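Local coordinates for protein arginase, mitochondrial (Medicago truncatula, PDB 6VSS) that hydrolyses L-arginine to urea and L-ornithine at a two-manganese centre and also converts agmatine to putrescine, at residues P279-H284 with E312-D318. Sequence-based numbering, arbitrary orientation.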
ATOM      1  N   PRO B 279      10.347  -6.979  -4.823  1.00 22.42           N
ATOM      2  CA  PRO B 279      10.390  -6.099  -3.678  1.00 21.96           C
ATOM      3  C   PRO B 279      10.407  -6.845  -2.336  1.00 21.54           C
ATOM      4  O   PRO B 279      10.906  -6.338  -1.400  1.00 21.39           O
ATOM      5  CB  PRO B 279       9.150  -5.208  -3.828  1.00 21.95           C
ATOM      6  CG  PRO B 279       8.256  -5.931  -4.773  1.00 22.56           C
ATOM      7  CD  PRO B 279       9.128  -6.853  -5.588  1.00 22.57           C
ATOM      8  N   GLY B 280       9.886  -8.062  -2.329  1.00 21.11           N
ATOM      9  CA  GLY B 280       9.750  -8.881  -1.123  1.00 21.63           C
ATOM     10  C   GLY B 280      11.071  -9.506  -0.733  1.00 21.23           C
ATOM     11  O   GLY B 280      11.160 -10.701  -0.822  1.00 21.23           O
ATOM     12  N   VAL B 281      12.082  -8.707  -0.372  1.00 21.64           N
ATOM     13  CA  VAL B 281      13.396  -9.224   0.131  1.00 22.31           C
ATOM     14  C   VAL B 281      13.855  -8.330   1.280  1.00 23.15           C
ATOM     15  O   VAL B 281      13.409  -7.171   1.316  1.00 23.67           O
ATOM     16  CB  VAL B 281      14.466  -9.242  -0.986  1.00 22.17           C
ATOM     17  CG1 VAL B 281      14.085 -10.199  -2.109  1.00 23.18           C
ATOM     18  CG2 VAL B 281      14.746  -7.877  -1.573  1.00 22.12           C
ATOM     19  N   SER B 282      14.775  -8.790   2.116  1.00 23.67           N
ATOM     20  CA  SER B 282      15.401  -7.977   3.185  1.00 25.69           C
ATOM     21  C   SER B 282      16.371  -6.910   2.618  1.00 25.81           C
ATOM     22  O   SER B 282      16.371  -5.790   3.153  1.00 27.25           O
ATOM     23  CB  SER B 282      16.092  -8.899   4.199  1.00 27.29           C
ATOM     24  OG  SER B 282      15.126  -9.704   4.879  1.00 29.21           O
ATOM     25  N   HIS B 283      17.135  -7.186   1.569  1.00 24.89           N
ATOM     26  CA  HIS B 283      18.225  -6.289   1.121  1.00 25.70           C
ATOM     27  C   HIS B 283      17.885  -5.801  -0.272  1.00 25.01           C
ATOM     28  O   HIS B 283      18.309  -6.428  -1.200  1.00 25.68           O
ATOM     29  CB  HIS B 283      19.565  -7.049   1.151  1.00 26.90           C
ATOM     30  CG  HIS B 283      19.881  -7.510   2.519  1.00 29.23           C
ATOM     31  ND1 HIS B 283      20.542  -6.700   3.427  1.00 32.14           N
ATOM     32  CD2 HIS B 283      19.551  -8.643   3.178  1.00 32.22           C
ATOM     33  CE1 HIS B 283      20.649  -7.337   4.586  1.00 34.19           C
ATOM     34  NE2 HIS B 283      20.034  -8.533   4.469  1.00 34.05           N
ATOM     35  N   HIS B 284      17.180  -4.700  -0.412  1.00 25.70           N
ATOM     36  CA  HIS B 284      16.977  -4.063  -1.736  1.00 26.59           C
ATOM     37  C   HIS B 284      18.349  -3.614  -2.318  1.00 27.14           C
ATOM     38  O   HIS B 284      19.058  -2.888  -1.638  1.00 26.39           O
ATOM     39  CB  HIS B 284      15.988  -2.922  -1.629  1.00 26.55           C
ATOM     40  CG  HIS B 284      14.605  -3.346  -1.374  1.00 28.71           C
ATOM     41  ND1 HIS B 284      13.752  -2.613  -0.578  1.00 30.97           N
ATOM     42  CD2 HIS B 284      13.889  -4.398  -1.795  1.00 29.64           C
ATOM     43  CE1 HIS B 284      12.611  -3.239  -0.457  1.00 30.11           C
ATOM     44  NE2 HIS B 284      12.651  -4.312  -1.225  1.00 29.00           N
ATOM     45  N   GLU B 312      15.547 -16.141   0.682  1.00 21.91           N
ATOM     46  CA  GLU B 312      15.535 -14.714   0.992  1.00 22.30           C
ATOM     47  C   GLU B 312      14.240 -14.090   0.415  1.00 22.37           C
ATOM     48  O   GLU B 312      14.094 -12.863   0.553  1.00 22.21           O
ATOM     49  CB  GLU B 312      16.792 -14.026   0.428  1.00 22.78           C
ATOM     50  CG  GLU B 312      18.099 -14.335   1.160  1.00 23.31           C
ATOM     51  CD  GLU B 312      18.365 -13.702   2.511  1.00 24.17           C
ATOM     52  OE1 GLU B 312      19.185 -14.294   3.288  1.00 25.24           O
ATOM     53  OE2 GLU B 312      17.733 -12.684   2.831  1.00 24.98           O
ATOM     54  N   TYR B 313      13.231 -14.866  -0.034  1.00 22.28           N
ATOM     55  CA  TYR B 313      11.867 -14.289  -0.163  1.00 22.28           C
ATOM     56  C   TYR B 313      11.429 -13.876   1.264  1.00 22.64           C
ATOM     57  O   TYR B 313      11.494 -14.707   2.171  1.00 22.18           O
ATOM     58  CB  TYR B 313      10.822 -15.210  -0.805  1.00 22.26           C
ATOM     59  CG  TYR B 313       9.422 -14.660  -0.707  1.00 21.99           C
ATOM     60  CD1 TYR B 313       9.152 -13.330  -0.993  1.00 22.18           C
ATOM     61  CD2 TYR B 313       8.344 -15.453  -0.328  1.00 22.38           C
ATOM     62  CE1 TYR B 313       7.860 -12.819  -0.918  1.00 22.22           C
ATOM     63  CE2 TYR B 313       7.059 -14.940  -0.198  1.00 22.18           C
ATOM     64  CZ  TYR B 313       6.805 -13.627  -0.528  1.00 22.68           C
ATOM     65  OH  TYR B 313       5.516 -13.124  -0.473  1.00 23.22           O
ATOM     66  N   ASN B 314      10.998 -12.616   1.428  1.00 22.97           N
ATOM     67  CA  ASN B 314      10.519 -12.034   2.708  1.00 23.10           C
ATOM     68  C   ASN B 314       9.098 -11.543   2.476  1.00 22.97           C
ATOM     69  O   ASN B 314       8.866 -10.422   2.025  1.00 22.88           O
ATOM     70  CB  ASN B 314      11.494 -10.922   3.128  1.00 23.25           C
ATOM     71  CG  ASN B 314      11.180 -10.371   4.505  1.00 23.65           C
ATOM     72  OD1 ASN B 314      10.053 -10.529   4.973  1.00 23.60           O
ATOM     73  ND2 ASN B 314      12.169  -9.742   5.147  1.00 23.52           N
ATOM     74  N   PRO B 315       8.077 -12.330   2.845  1.00 23.36           N
ATOM     75  CA  PRO B 315       6.697 -11.915   2.651  1.00 24.06           C
ATOM     76  C   PRO B 315       6.275 -10.680   3.461  1.00 25.02           C
ATOM     77  O   PRO B 315       5.392  -9.998   3.058  1.00 25.15           O
ATOM     78  CB  PRO B 315       5.861 -13.131   3.090  1.00 23.99           C
ATOM     79  CG  PRO B 315       6.798 -14.111   3.710  1.00 23.64           C
ATOM     80  CD  PRO B 315       8.211 -13.659   3.445  1.00 23.33           C
ATOM     81  N   GLN B 316       6.959 -10.376   4.552  1.00 27.20           N
ATOM     82  CA  GLN B 316       6.723  -9.128   5.330  1.00 28.30           C
ATOM     83  C   GLN B 316       7.168  -7.913   4.534  1.00 27.32           C
ATOM     84  O   GLN B 316       6.817  -6.878   4.978  1.00 27.48           O
ATOM     85  CB  GLN B 316       7.511  -9.059   6.636  1.00 29.60           C
ATOM     86  CG  GLN B 316       7.018 -10.082   7.631  1.00 31.82           C
ATOM     87  CD  GLN B 316       7.645 -10.014   9.001  1.00 33.01           C
ATOM     88  OE1 GLN B 316       8.678 -10.615   9.238  1.00 34.23           O
ATOM     89  NE2 GLN B 316       6.954  -9.389   9.949  1.00 36.32           N
ATOM     90  N   ARG B 317       7.960  -8.048   3.483  1.00 26.25           N
ATOM     91  CA  ARG B 317       8.384  -6.842   2.731  1.00 27.76           C
ATOM     92  C   ARG B 317       7.807  -6.873   1.316  1.00 27.06           C
ATOM     93  O   ARG B 317       8.197  -6.044   0.517  1.00 26.89           O
ATOM     94  CB  ARG B 317       9.900  -6.695   2.764  1.00 30.11           C
ATOM     95  CG  ARG B 317      10.458  -6.756   4.175  1.00 32.58           C
ATOM     96  CD  ARG B 317      11.513  -5.765   4.557  1.00 35.48           C
ATOM     97  NE  ARG B 317      12.386  -5.529   3.445  1.00 39.64           N
ATOM     98  CZ  ARG B 317      12.859  -4.352   3.109  1.00 39.92           C
ATOM     99  NH1 ARG B 317      12.565  -3.282   3.821  1.00 39.33           N
ATOM    100  NH2 ARG B 317      13.649  -4.251   2.070  1.00 44.04           N
ATOM    101  N   ASP B 318       6.882  -7.792   1.062  1.00 25.49           N
ATOM    102  CA  ASP B 318       6.261  -7.960  -0.274  1.00 25.43           C
ATOM    103  C   ASP B 318       5.174  -6.897  -0.485  1.00 25.94           C
ATOM    104  O   ASP B 318       4.789  -6.229   0.456  1.00 26.57           O
ATOM    105  CB  ASP B 318       5.701  -9.374  -0.428  1.00 25.49           C
ATOM    106  CG  ASP B 318       5.590  -9.889  -1.854  1.00 25.56           C
ATOM    107  OD1 ASP B 318       5.754  -9.099  -2.766  1.00 26.97           O
ATOM    108  OD2 ASP B 318       5.306 -11.038  -2.018  1.00 24.95           O
TER
HETATM  109  O   HOH W   1      15.315 -11.632   2.743  1.00 35.90           O
HETATM  110  O   HOH W   2      17.611 -10.090   0.845  1.00 25.44           O
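Arg317 and Val281 illustrate how one side chain can hold a neighbouring loop by its backbone. The Arg317 guanidinium presents NE and NH2 side-on to a single acceptor, Arg317 NE lying 2.9 Å from Val281 O and that oxygen almost exactly in the guanidinium plane. Bends at chi2 and chi3 (-136° and -37°) curl the chain back to reach it. Beyond this grip NH2 lies over one face of the His284 ring, whose plane is turned 36° from the guanidinium. The imidazole is itself steadied by a nearly straight hydrogen bond from His284 NE2 to Pro279 O, 2.7 Å long, and Pro279 O also accepts from Val281 N.

Further hydrogen bonds join Asn314 to the same loop. Asn314 N donates to Gly280 O at 3.0 Å, from above the carbonyl plane, while Asn314 ND2 reaches Ser282 OG, also 3.0 Å away, close to the amide plane. Ser282 OG is bonded to His78 O as well. Gly280, centre of an inverse gamma turn, brings its CA within 3.7 Å of Asp318 CA, and the edge of the Tyr313 ring meets Gly280 O.

In the parallel alpha/beta fold of arginases these loops follow strands 264-269 and 305-311, beside the manganese pair.

Water completes the join on the active-site side: one molecule accepts from Ser282 N (3.0 Å) and lies 2.6 Å from Glu312 OE2, another accepts from His283 N. Glu312, inferred to bind substrate, has OE1 held by His160 N and His200 ND1, whereas His283 ND1 bonds to Ser96 O of a neighbouring subunit.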